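Local structure of ribokinase (Staphylococcus aureus, 3RY7) at residues I180-P185 with T218-L223. The protein phosphorylates D-ribose at O-5 with ATP in a magnesium-dependent reaction, giving D-ribose 5-phosphate. Sequence-based numbering, arbitrary orientation.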
ATOM      1  N   ILE A 180       6.532 -17.016  32.612  1.00 23.13           N
ATOM      2  CA  ILE A 180       5.701 -16.143  31.774  1.00 18.84           C
ATOM      3  C   ILE A 180       4.640 -15.414  32.577  1.00 21.87           C
ATOM      4  O   ILE A 180       3.832 -16.049  33.253  1.00 27.50           O
ATOM      5  CB  ILE A 180       4.980 -16.963  30.701  1.00 21.16           C
ATOM      6  CG1 ILE A 180       5.993 -17.705  29.828  1.00 19.97           C
ATOM      7  CG2 ILE A 180       4.047 -16.063  29.859  1.00 24.23           C
ATOM      8  CD1 ILE A 180       5.383 -18.825  29.031  1.00 22.46           C
ATOM      9  N   ASP A 181       4.636 -14.087  32.501  1.00 19.75           N
ATOM     10  CA  ASP A 181       3.617 -13.274  33.160  1.00 19.34           C
ATOM     11  C   ASP A 181       2.354 -13.086  32.285  1.00 28.67           C
ATOM     12  O   ASP A 181       1.217 -13.157  32.774  1.00 23.40           O
ATOM     13  CB  ASP A 181       4.225 -11.932  33.555  1.00 21.81           C
ATOM     14  CG  ASP A 181       5.328 -12.089  34.609  1.00 29.08           C
ATOM     15  OD1 ASP A 181       5.326 -13.120  35.326  1.00 26.60           O
ATOM     16  OD2 ASP A 181       6.192 -11.197  34.722  1.00 29.47           O
ATOM     17  N   ILE A 182       2.572 -12.885  30.987  1.00 19.03           N
ATOM     18  CA  ILE A 182       1.498 -12.653  30.026  1.00 18.81           C
ATOM     19  C   ILE A 182       1.706 -13.556  28.832  1.00 22.98           C
ATOM     20  O   ILE A 182       2.749 -13.482  28.176  1.00 23.68           O
ATOM     21  CB  ILE A 182       1.524 -11.204  29.496  1.00 22.05           C
ATOM     22  CG1 ILE A 182       1.601 -10.194  30.636  1.00 20.02           C
ATOM     23  CG2 ILE A 182       0.319 -10.924  28.592  1.00 19.78           C
ATOM     24  CD1 ILE A 182       1.438  -8.736  30.142  1.00 23.95           C
ATOM     25  N   ILE A 183       0.738 -14.420  28.552  1.00 20.63           N
ATOM     26  CA  ILE A 183       0.831 -15.262  27.378  1.00 17.14           C
ATOM     27  C   ILE A 183      -0.231 -14.855  26.341  1.00 25.16           C
ATOM     28  O   ILE A 183      -1.369 -14.550  26.696  1.00 21.96           O
ATOM     29  CB  ILE A 183       0.761 -16.748  27.754  1.00 19.65           C
ATOM     30  CG1 ILE A 183       1.276 -17.604  26.611  1.00 20.88           C
ATOM     31  CG2 ILE A 183      -0.655 -17.153  28.188  1.00 19.51           C
ATOM     32  CD1 ILE A 183       1.507 -19.058  26.988  1.00 24.82           C
ATOM     33  N   VAL A 184       0.150 -14.836  25.065  1.00 22.26           N
ATOM     34  CA  VAL A 184      -0.723 -14.335  23.992  1.00 22.41           C
ATOM     35  C   VAL A 184      -0.761 -15.284  22.795  1.00 24.29           C
ATOM     36  O   VAL A 184      -0.268 -14.946  21.724  1.00 29.72           O
ATOM     37  CB  VAL A 184      -0.216 -12.968  23.480  1.00 22.88           C
ATOM     38  CG1 VAL A 184      -1.143 -12.390  22.439  1.00 26.32           C
ATOM     39  CG2 VAL A 184      -0.034 -12.001  24.636  1.00 21.57           C
ATOM     40  N   PRO A 185      -1.328 -16.479  22.970  1.00 22.71           N
ATOM     41  CA  PRO A 185      -1.468 -17.386  21.829  1.00 29.48           C
ATOM     42  C   PRO A 185      -2.632 -16.973  20.916  1.00 34.43           C
ATOM     43  O   PRO A 185      -3.417 -16.087  21.261  1.00 30.50           O
ATOM     44  CB  PRO A 185      -1.779 -18.731  22.491  1.00 26.40           C
ATOM     45  CG  PRO A 185      -2.422 -18.365  23.785  1.00 26.76           C
ATOM     46  CD  PRO A 185      -1.761 -17.100  24.233  1.00 24.35           C
ATOM     47  N   THR A 218      -1.663 -13.421  33.349  1.00 26.33           N
ATOM     48  CA  THR A 218      -2.527 -12.779  32.361  1.00 23.94           C
ATOM     49  C   THR A 218      -2.531 -13.562  31.078  1.00 27.10           C
ATOM     50  O   THR A 218      -1.473 -13.912  30.539  1.00 26.50           O
ATOM     51  CB  THR A 218      -2.069 -11.376  32.038  1.00 27.73           C
ATOM     52  OG1 THR A 218      -1.982 -10.626  33.255  1.00 24.87           O
ATOM     53  CG2 THR A 218      -3.058 -10.716  31.055  1.00 18.40           C
ATOM     54  N   VAL A 219      -3.734 -13.833  30.591  1.00 23.98           N
ATOM     55  CA  VAL A 219      -3.936 -14.656  29.414  1.00 25.17           C
ATOM     56  C   VAL A 219      -4.729 -13.879  28.378  1.00 32.03           C
ATOM     57  O   VAL A 219      -5.768 -13.306  28.704  1.00 27.45           O
ATOM     58  CB  VAL A 219      -4.705 -15.938  29.772  1.00 25.80           C
ATOM     59  CG1 VAL A 219      -4.881 -16.818  28.545  1.00 29.54           C
ATOM     60  CG2 VAL A 219      -3.971 -16.698  30.875  1.00 26.77           C
ATOM     61  N   LEU A 220      -4.215 -13.826  27.148  1.00 25.41           N
ATOM     62  CA  LEU A 220      -4.983 -13.346  25.992  1.00 30.69           C
ATOM     63  C   LEU A 220      -5.024 -14.443  24.956  1.00 32.53           C
ATOM     64  O   LEU A 220      -4.009 -15.091  24.683  1.00 34.36           O
ATOM     65  CB  LEU A 220      -4.347 -12.133  25.323  1.00 23.94           C
ATOM     66  CG  LEU A 220      -4.418 -10.770  25.982  1.00 29.09           C
ATOM     67  CD1 LEU A 220      -3.769 -10.808  27.367  1.00 22.33           C
ATOM     68  CD2 LEU A 220      -3.736  -9.761  25.064  1.00 24.12           C
ATOM     69  N   ILE A 221      -6.192 -14.652  24.371  1.00 26.65           N
ATOM     70  CA  ILE A 221      -6.283 -15.527  23.229  1.00 26.88           C
ATOM     71  C   ILE A 221      -6.775 -14.695  22.057  1.00 40.03           C
ATOM     72  O   ILE A 221      -7.892 -14.174  22.081  1.00 33.72           O
ATOM     73  CB  ILE A 221      -7.225 -16.698  23.477  1.00 28.06           C
ATOM     74  CG1 ILE A 221      -6.847 -17.410  24.785  1.00 33.97           C
ATOM     75  CG2 ILE A 221      -7.207 -17.661  22.290  1.00 29.84           C
ATOM     76  CD1 ILE A 221      -7.743 -18.589  25.129  1.00 30.44           C
ATOM     77  N   THR A 222      -5.924 -14.540  21.054  1.00 29.19           N
ATOM     78  CA  THR A 222      -6.310 -13.822  19.852  1.00 32.02           C
ATOM     79  C   THR A 222      -7.223 -14.725  19.019  1.00 31.59           C
ATOM     80  O   THR A 222      -6.955 -15.925  18.859  1.00 33.04           O
ATOM     81  CB  THR A 222      -5.078 -13.368  19.054  1.00 26.90           C
ATOM     82  OG1 THR A 222      -4.200 -14.482  18.839  1.00 32.04           O
ATOM     83  CG2 THR A 222      -4.352 -12.265  19.805  1.00 28.62           C
ATOM     84  N   LEU A 223      -8.322 -14.156  18.533  1.00 35.22           N
ATOM     85  CA  LEU A 223      -9.373 -14.957  17.906  1.00 42.00           C
ATOM     86  C   LEU A 223      -9.588 -14.589  16.434  1.00 51.62           C
ATOM     87  O   LEU A 223     -10.555 -15.038  15.802  1.00 50.42           O
ATOM     88  CB  LEU A 223     -10.683 -14.809  18.684  1.00 40.98           C
ATOM     89  CG  LEU A 223     -10.588 -15.078  20.192  1.00 36.52           C
ATOM     90  CD1 LEU A 223     -11.815 -14.552  20.917  1.00 39.89           C
ATOM     91  CD2 LEU A 223     -10.387 -16.555  20.464  1.00 33.14           C
TER
HETATM   92  O   HOH W   1      -1.464 -14.224  19.283  1.00 29.62           O
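Pro185 and Leu220 meet where two neighbouring parallel strands of the central sheet in this PfkB-type alpha/beta fold run out toward the probable ATP site. The chain leaves strand 182-183, passes through helices 187-194 and 201-213 and returns as 218-222, a beta-alpha-beta crossover. The ladder starts with a hydrogen bond from Thr218 N to Asp181 O (2.9 Å). Thr218 O then takes Ile183 N, and Leu220 N reaches Ile183 O at 3.0 Å with an almost straight N-H...O angle of 175°. At the next step Pro185 has no N-H to offer Leu220 O; its ring carbon CD sits against that oxygen instead, 3.0 Å away, while Val184 CA makes a CA-H...O contact with the same Leu220 O at 3.4 Å. Pairing resumes at Pro185 O, which accepts Thr222 N. On one face Thr218 lies alongside Ile182, both pointing the same way; Thr218 OG1 is bonded to Gln268. Leu220 follows on this face, CD1 against Ile182 CG2, and touches Phe256 and Phe260 of helix 252-263. Thr222, which probably lines the ATP site, turns OG1 between its backbone N and carbonyl carbon (chi1 51°), within 3.0 Å of Pro185 O and 2.8 Å from a water that also meets Val184 O.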